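Local coordinates for selenium-binding protein (Sulfolobus tokodaii, PDB 2ECE) that is of unknown function but, as a beta-propeller member of the selenium-binding protein family, may bind selenium, at residues A[343-348]-A[381-386]; A[396-401]-A[445-450]; A[418-423]-A[430-435]. All coordinates share one frame; numbering follows the deposited sequence.

Interaction 1 (A[343-348]-A[381-386]); sequences GEVRQY and GAPQML
The seam between two neighbouring propeller blades is filled here by Val345, on strand 344-349 of one blade, meeting Pro383, on the connection into strand 386-388 of the next blade, and Leu386, where that strand begins. One branch does most of the touching: Val345 CG2 lies 3.4 Å from Pro383 CB, tighter than ordinary van der Waals contact, and 3.9 Å from Leu386 CD2. With Val345 CG1 anti to the backbone N (chi1 173°), CG2 sits beside that N and is turned onto the proline ring, while CG1 rests 4.0 Å from the same Leu386 CD2. The leucine methyl thus bears on both branches of the valine, the two side chains passing antiparallel to one another. Val397 of strand 394-398 packs against Val345, Pro383 and Leu386, so the second blade's own sheet completes this apolar cluster.

The backbone beside the valine joins in. Pro383 CB approaches Glu344 O to 3.6 Å, and Ala382 CB lies 3.9 Å from Gly343 CA. Gly343 and Glu344 form a G1 beta bulge, both facing Leu339 of the adjacent strand 334-339. At the bulge, Gly343 has phi 106° and psi 57°, values at which a CB would collide with the carbonyl oxygen of the residue before.

Glu344 itself turns away from the seam. Its OE1 is gripped side-on by Arg346 in a salt bridge, from NE at 2.9 Å and from NH2 at 3.2 Å, with OE1 close to the guanidinium plane, while OE2 is bonded to His369. In nearly the same plane Arg346 NH1 donates to Tyr348 OH at 3.0 Å, which ties three alternate residues of the strand together along one face.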
# COMPACT_ATOMS: atom_id res chain seq x y z
N GLY A 343 13.86 5.74 -9.49
CA GLY A 343 12.88 6.62 -10.10
C GLY A 343 12.11 6.03 -11.27
O GLY A 343 12.11 6.59 -12.37
N GLU A 344 11.43 4.91 -11.04
CA GLU A 344 10.68 4.27 -12.12
C GLU A 344 9.42 3.54 -11.65
O GLU A 344 9.23 3.29 -10.46
CB GLU A 344 11.55 3.22 -12.83
CG GLU A 344 12.89 3.69 -13.41
CD GLU A 344 13.71 2.54 -13.98
OE1 GLU A 344 13.26 1.37 -13.88
OE2 GLU A 344 14.80 2.78 -14.54
N VAL A 345 8.57 3.24 -12.62
CA VAL A 345 7.37 2.45 -12.40
C VAL A 345 7.55 1.46 -13.54
O VAL A 345 7.78 1.87 -14.69
CB VAL A 345 6.05 3.21 -12.62
CG1 VAL A 345 4.89 2.23 -12.52
CG2 VAL A 345 5.87 4.29 -11.56
N ARG A 346 7.48 0.17 -13.23
CA ARG A 346 7.63 -0.87 -14.24
C ARG A 346 6.38 -1.72 -14.31
O ARG A 346 5.60 -1.80 -13.35
CB ARG A 346 8.83 -1.76 -13.91
CG ARG A 346 10.17 -1.05 -13.88
CD ARG A 346 11.29 -2.05 -13.64
NE ARG A 346 12.60 -1.41 -13.67
CZ ARG A 346 13.76 -2.06 -13.72
NH1 ARG A 346 13.77 -3.39 -13.74
NH2 ARG A 346 14.90 -1.39 -13.76
N GLN A 347 6.20 -2.37 -15.46
CA GLN A 347 5.07 -3.26 -15.70
C GLN A 347 5.66 -4.61 -16.10
O GLN A 347 6.41 -4.70 -17.07
CB GLN A 347 4.19 -2.73 -16.83
CG GLN A 347 3.10 -3.70 -17.26
CD GLN A 347 2.47 -3.34 -18.59
OE1 GLN A 347 1.28 -3.03 -18.67
NE2 GLN A 347 3.27 -3.37 -19.64
N TYR A 348 5.32 -5.65 -15.35
CA TYR A 348 5.81 -6.98 -15.67
C TYR A 348 4.65 -7.89 -16.06
O TYR A 348 3.65 -7.98 -15.34
CB TYR A 348 6.53 -7.61 -14.48
CG TYR A 348 7.91 -7.06 -14.20
CD1 TYR A 348 8.07 -5.86 -13.51
CD2 TYR A 348 9.05 -7.74 -14.62
CE1 TYR A 348 9.35 -5.36 -13.24
CE2 TYR A 348 10.32 -7.25 -14.36
CZ TYR A 348 10.47 -6.06 -13.67
OH TYR A 348 11.73 -5.57 -13.40
N GLY A 381 11.25 13.53 -5.13
CA GLY A 381 11.02 12.15 -4.73
C GLY A 381 11.02 11.22 -5.92
O GLY A 381 11.76 11.44 -6.89
N ALA A 382 10.19 10.18 -5.86
CA ALA A 382 10.11 9.20 -6.94
C ALA A 382 8.81 8.40 -6.77
O ALA A 382 8.07 8.61 -5.81
CB ALA A 382 11.31 8.27 -6.88
N PRO A 383 8.51 7.50 -7.72
CA PRO A 383 7.28 6.71 -7.59
C PRO A 383 7.32 5.88 -6.31
O PRO A 383 8.37 5.35 -5.94
CB PRO A 383 7.30 5.83 -8.83
CG PRO A 383 8.06 6.65 -9.83
CD PRO A 383 9.19 7.19 -8.99
N GLN A 384 6.22 5.89 -5.56
CA GLN A 384 6.13 5.08 -4.36
C GLN A 384 4.85 4.24 -4.43
O GLN A 384 4.85 3.14 -4.98
CB GLN A 384 6.15 6.00 -3.14
CG GLN A 384 6.67 5.38 -1.86
CD GLN A 384 5.79 4.27 -1.35
OE1 GLN A 384 5.90 3.12 -1.78
NE2 GLN A 384 4.89 4.60 -0.42
N MET A 385 3.75 4.78 -3.91
CA MET A 385 2.49 4.05 -3.95
C MET A 385 1.91 4.07 -5.36
O MET A 385 2.04 5.05 -6.08
CB MET A 385 1.46 4.64 -2.98
CG MET A 385 1.68 4.25 -1.53
SD MET A 385 2.03 2.50 -1.28
CE MET A 385 0.42 1.75 -1.59
N LEU A 386 1.27 2.96 -5.72
CA LEU A 386 0.65 2.82 -7.03
C LEU A 386 -0.77 2.31 -6.84
O LEU A 386 -1.08 1.68 -5.82
CB LEU A 386 1.39 1.77 -7.88
CG LEU A 386 2.89 1.86 -8.12
CD1 LEU A 386 3.39 0.57 -8.77
CD2 LEU A 386 3.18 3.05 -9.02

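Interaction 2 (A[396-401]-A[445-450]); sequences YVTNSL and HQVRLS
Strands 396-398 and 445-449 run nearly antiparallel, 157° apart, but their axes come no nearer than 7.2 Å, a spacing of faces rather than of paired strands. They belong to adjacent blades of the propeller: strand 443-449 pairs with strand 27-33, so the C-terminal strand completes the sheet of N-terminal strands, the closure often called velcro.

Thr398 supplies the hydrogen bond between the two segments, its OG1 donating to His445 O at 2.6 Å from a position tilted 33° out of the carbonyl plane. The hydroxyl reaches it by standing between its own backbone N and carbonyl carbon (chi1 58°), an arrangement that also sends CG2 to within 3.7 Å of Val447 CG2. With a valine in place of Thr398, the buried carbonyl of His445 would probably be left without this donor.

Further along, Leu449 CD2 approaches Tyr396 CE2 to 3.6 Å, with both leucine methyls near the CD2-CE2 side of the ring, set obliquely to it. The phenol end of Tyr396 is held elsewhere, its OH bonded to Glu25, and Val447 is packed from its own sheet by Ala28 and Val30.

At the other end the His445 ring lies against two carbonyls of the loop after strand 394-398. Leu401 O meets the ring edge near its plane, 3.1 Å from His445 CE1. Ser400 O is 3.0 Å from His445 ND1, yet the angle is too poor for a hydrogen bond. A water donates to Ser400 OG at 2.7 Å, a hydroxyl also bonded to Asp406; its 2.5 Å approach to His445 ND1 is doubtfully short.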
# COMPACT_ATOMS: atom_id res chain seq x y z
N TYR A 396 -2.26 5.10 -11.16
CA TYR A 396 -2.05 6.36 -10.47
C TYR A 396 -0.80 6.20 -9.61
O TYR A 396 -0.57 5.15 -9.02
CB TYR A 396 -3.28 6.69 -9.63
CG TYR A 396 -4.52 6.90 -10.48
CD1 TYR A 396 -4.78 8.15 -11.06
CD2 TYR A 396 -5.40 5.85 -10.75
CE1 TYR A 396 -5.89 8.34 -11.88
CE2 TYR A 396 -6.51 6.04 -11.58
CZ TYR A 396 -6.75 7.28 -12.14
OH TYR A 396 -7.86 7.48 -12.93
N VAL A 397 0.01 7.26 -9.54
CA VAL A 397 1.27 7.21 -8.81
C VAL A 397 1.50 8.40 -7.89
O VAL A 397 1.31 9.55 -8.30
CB VAL A 397 2.45 7.17 -9.81
CG1 VAL A 397 3.74 6.85 -9.08
CG2 VAL A 397 2.17 6.17 -10.93
N THR A 398 1.88 8.14 -6.64
CA THR A 398 2.21 9.21 -5.69
C THR A 398 3.67 9.00 -5.27
O THR A 398 4.27 7.98 -5.62
CB THR A 398 1.27 9.24 -4.46
OG1 THR A 398 1.32 7.98 -3.77
CG2 THR A 398 -0.16 9.55 -4.91
N ASN A 399 4.24 9.92 -4.49
CA ASN A 399 5.69 9.83 -4.22
C ASN A 399 6.28 9.81 -2.82
O ASN A 399 7.51 9.82 -2.68
CB ASN A 399 6.36 10.96 -4.99
CG ASN A 399 5.90 12.33 -4.53
OD1 ASN A 399 4.73 12.51 -4.17
ND2 ASN A 399 6.80 13.31 -4.56
N SER A 400 5.45 9.81 -1.78
CA SER A 400 5.97 9.80 -0.42
C SER A 400 5.96 8.41 0.20
O SER A 400 5.03 7.64 -0.01
CB SER A 400 5.16 10.77 0.44
OG SER A 400 5.57 10.68 1.79
N LEU A 401 6.99 8.10 0.98
CA LEU A 401 7.11 6.80 1.64
C LEU A 401 6.78 6.91 3.13
O LEU A 401 5.89 6.23 3.64
CB LEU A 401 8.53 6.24 1.47
CG LEU A 401 8.84 4.90 2.16
CD1 LEU A 401 7.96 3.80 1.57
CD2 LEU A 401 10.31 4.55 2.00
N HIS A 445 0.24 9.85 -0.43
CA HIS A 445 0.50 8.43 -0.23
C HIS A 445 -0.52 7.53 -0.95
O HIS A 445 -0.69 7.62 -2.17
CB HIS A 445 0.55 8.10 1.27
CG HIS A 445 1.42 6.92 1.58
ND1 HIS A 445 2.76 7.05 1.89
CD2 HIS A 445 1.17 5.59 1.55
CE1 HIS A 445 3.29 5.85 2.03
NE2 HIS A 445 2.35 4.95 1.83
N GLN A 446 -1.22 6.69 -0.20
CA GLN A 446 -2.16 5.76 -0.85
C GLN A 446 -3.34 6.40 -1.56
O GLN A 446 -3.88 7.42 -1.14
CB GLN A 446 -2.67 4.72 0.14
CG GLN A 446 -3.42 3.58 -0.55
CD GLN A 446 -3.49 2.34 0.30
OE1 GLN A 446 -3.93 2.38 1.45
NE2 GLN A 446 -3.06 1.21 -0.26
N VAL A 447 -3.73 5.77 -2.67
CA VAL A 447 -4.85 6.24 -3.47
C VAL A 447 -5.94 5.18 -3.50
O VAL A 447 -5.66 4.00 -3.68
CB VAL A 447 -4.38 6.52 -4.93
CG1 VAL A 447 -5.57 6.85 -5.82
CG2 VAL A 447 -3.39 7.68 -4.94
N ARG A 448 -7.19 5.61 -3.30
CA ARG A 448 -8.32 4.69 -3.36
C ARG A 448 -9.29 5.27 -4.38
O ARG A 448 -9.76 6.40 -4.24
CB ARG A 448 -9.02 4.54 -2.00
CG ARG A 448 -8.77 3.18 -1.32
CD ARG A 448 -7.35 3.09 -0.75
NE ARG A 448 -6.93 1.73 -0.41
CZ ARG A 448 -6.52 0.83 -1.30
NH1 ARG A 448 -6.48 1.13 -2.59
NH2 ARG A 448 -6.15 -0.38 -0.89
N LEU A 449 -9.59 4.49 -5.42
CA LEU A 449 -10.49 4.94 -6.46
C LEU A 449 -11.95 4.66 -6.11
O LEU A 449 -12.28 3.59 -5.61
CB LEU A 449 -10.13 4.27 -7.79
CG LEU A 449 -8.66 4.38 -8.21
CD1 LEU A 449 -8.43 3.56 -9.48
CD2 LEU A 449 -8.30 5.85 -8.44
N SER A 450 -12.83 5.62 -6.38
CA SER A 450 -14.24 5.44 -6.10
C SER A 450 -14.71 4.20 -6.85
O SER A 450 -14.39 4.02 -8.02
CB SER A 450 -15.04 6.67 -6.56
OG SER A 450 -14.84 6.92 -7.94
O HOH W 1 3.80 9.03 2.93

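Interaction 3 (A[418-423]-A[430-435]); sequences MVKLNA and EIDKEF
A beta hairpin at the outer edge of a propeller blade, formed by strands 417-423 and 429-438, brings Asn422 against Glu430 and Lys420 against Asp432 and Phe435. Asn422 and Glu430 are an antiparallel hydrogen-bonded pair: Asn422 N donates to Glu430 O at 2.7 Å and Glu430 N returns to Asn422 O at 3.0 Å. Leu421 and Ile431 form the adjacent non-hydrogen-bonded pair, and beyond it Asp432 N donates to Lys420 O at 2.8 Å. The axes of the short strand segments lie 133° apart, and the chain then turns a corner at Lys433 and Glu434.

On the face carrying Leu421 and Ile431, Leu421 CD2 lies 3.8 Å from Ile431 CG1, while Val419 packs on Ile431 CG2. Past the corner, Phe435 returns to the first strand. Lys420 CB approaches Phe435 CD1 to 3.5 Å at an oblique angle, whereas Met418 CE lies in the ring plane at the edge, 4.0 Å from Phe435 CZ. Val48 of strand 44-49 touches both Met418 and Phe435.

The corner is fixed by an Asx motif. Asp432 chi1 of -169° sets its carboxylate on the side of its own carbonyl carbon, where OD2 accepts from Phe435 N at 2.8 Å. A water accepts from Lys420 N and lies near Asp432 O and Phe435 O. Lys420 extends alongside Asp432 in the same direction and bends at chi3 (83°), its NZ bonded to Tyr57 OH and 4.6 Å from Asp432 OD1, too far for a salt bridge. At that range the lysine charge would still be expected to favour the ionised carboxylate, which suits Asp432 as an acceptor for the backbone N-H that secures the turn.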
# COMPACT_ATOMS: atom_id res chain seq x y z
N MET A 418 0.70 13.56 -7.96
CA MET A 418 0.01 12.35 -8.37
C MET A 418 0.08 12.34 -9.88
O MET A 418 -0.34 13.29 -10.55
CB MET A 418 -1.44 12.31 -7.92
CG MET A 418 -2.14 11.07 -8.48
SD MET A 418 -3.59 10.51 -7.59
CE MET A 418 -4.65 11.88 -7.86
N VAL A 419 0.65 11.27 -10.40
CA VAL A 419 0.82 11.11 -11.83
C VAL A 419 -0.06 9.98 -12.33
O VAL A 419 -0.34 9.02 -11.60
CB VAL A 419 2.30 10.79 -12.14
CG1 VAL A 419 2.43 10.08 -13.47
CG2 VAL A 419 3.10 12.09 -12.13
N LYS A 420 -0.52 10.10 -13.58
CA LYS A 420 -1.34 9.07 -14.18
C LYS A 420 -0.56 8.44 -15.33
O LYS A 420 0.06 9.13 -16.13
CB LYS A 420 -2.67 9.61 -14.70
CG LYS A 420 -3.49 8.52 -15.37
CD LYS A 420 -4.96 8.88 -15.59
CE LYS A 420 -5.19 9.70 -16.85
NZ LYS A 420 -6.65 9.77 -17.19
N LEU A 421 -0.60 7.11 -15.38
CA LEU A 421 0.07 6.36 -16.42
C LEU A 421 -1.01 5.64 -17.21
O LEU A 421 -2.03 5.26 -16.66
CB LEU A 421 1.02 5.32 -15.81
CG LEU A 421 2.09 5.80 -14.83
CD1 LEU A 421 2.92 4.61 -14.37
CD2 LEU A 421 2.97 6.85 -15.49
N ASN A 422 -0.79 5.48 -18.51
CA ASN A 422 -1.74 4.78 -19.35
C ASN A 422 -1.11 3.43 -19.64
O ASN A 422 -0.05 3.36 -20.27
CB ASN A 422 -1.98 5.57 -20.64
CG ASN A 422 -2.73 6.87 -20.40
OD1 ASN A 422 -2.29 7.94 -20.82
ND2 ASN A 422 -3.88 6.78 -19.73
N ALA A 423 -1.73 2.36 -19.15
CA ALA A 423 -1.19 1.02 -19.34
C ALA A 423 -1.88 0.30 -20.49
O ALA A 423 -3.10 0.36 -20.64
CB ALA A 423 -1.32 0.22 -18.06
N GLU A 430 2.83 4.23 -20.53
CA GLU A 430 3.12 5.61 -20.92
C GLU A 430 2.65 6.58 -19.84
O GLU A 430 1.69 6.31 -19.12
CB GLU A 430 2.40 5.98 -22.22
CG GLU A 430 2.85 5.22 -23.47
CD GLU A 430 4.28 5.53 -23.88
OE1 GLU A 430 4.72 6.68 -23.68
OE2 GLU A 430 4.95 4.62 -24.41
N ILE A 431 3.33 7.72 -19.73
CA ILE A 431 2.96 8.74 -18.76
C ILE A 431 1.89 9.61 -19.41
O ILE A 431 2.07 10.09 -20.52
CB ILE A 431 4.15 9.66 -18.40
CG1 ILE A 431 5.30 8.84 -17.82
CG2 ILE A 431 3.71 10.71 -17.41
CD1 ILE A 431 6.60 9.62 -17.73
N ASP A 432 0.77 9.81 -18.73
CA ASP A 432 -0.26 10.66 -19.30
C ASP A 432 0.29 12.08 -19.16
O ASP A 432 0.63 12.50 -18.06
CB ASP A 432 -1.57 10.55 -18.53
CG ASP A 432 -2.73 11.21 -19.25
OD1 ASP A 432 -3.29 10.58 -20.16
OD2 ASP A 432 -3.06 12.37 -18.92
N LYS A 433 0.38 12.79 -20.28
CA LYS A 433 0.91 14.15 -20.27
C LYS A 433 -0.04 15.17 -19.65
O LYS A 433 0.38 16.05 -18.90
CB LYS A 433 1.24 14.58 -21.71
CG LYS A 433 1.83 15.98 -21.83
CD LYS A 433 1.68 16.51 -23.25
CE LYS A 433 2.24 17.93 -23.38
NZ LYS A 433 1.57 18.88 -22.44
N GLU A 434 -1.33 15.04 -19.95
CA GLU A 434 -2.34 15.98 -19.46
C GLU A 434 -2.65 15.94 -17.97
O GLU A 434 -2.80 17.00 -17.34
CB GLU A 434 -3.64 15.78 -20.25
CG GLU A 434 -3.44 15.53 -21.74
CD GLU A 434 -3.16 14.07 -22.06
OE1 GLU A 434 -4.10 13.25 -21.96
OE2 GLU A 434 -2.00 13.74 -22.40
N PHE A 435 -2.75 14.75 -17.39
CA PHE A 435 -3.08 14.61 -15.97
C PHE A 435 -1.94 14.90 -15.00
O PHE A 435 -0.82 14.43 -15.18
CB PHE A 435 -3.64 13.20 -15.70
CG PHE A 435 -4.16 13.02 -14.30
CD1 PHE A 435 -3.31 12.70 -13.25
CD2 PHE A 435 -5.52 13.20 -14.03
CE1 PHE A 435 -3.80 12.57 -11.94
CE2 PHE A 435 -6.02 13.08 -12.73
CZ PHE A 435 -5.15 12.76 -11.69
O HOH W 2 0.45 12.36 -15.27

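All three contacts centre on the blade of strands 386-388, 394-398, 417-423 and 429-438, with centres 11 Å (interactions 1 and 2), 12 Å (1 and 3) and 13 Å (2 and 3) apart. Interaction 1 packs this blade against the preceding one, interaction 2 against the blade that closes the ring, and interaction 3 holds its outer hairpin. Interaction 1 closes first along the chain; both segments of interaction 3 then fall between those of interaction 2. They join directly: Gln384 N probably bonds to Thr398 O, Val397 N probably to Val419 O, and Val345 CG1 packs on Leu421 CD1. The last blade before ring closure thus touches those before and after it.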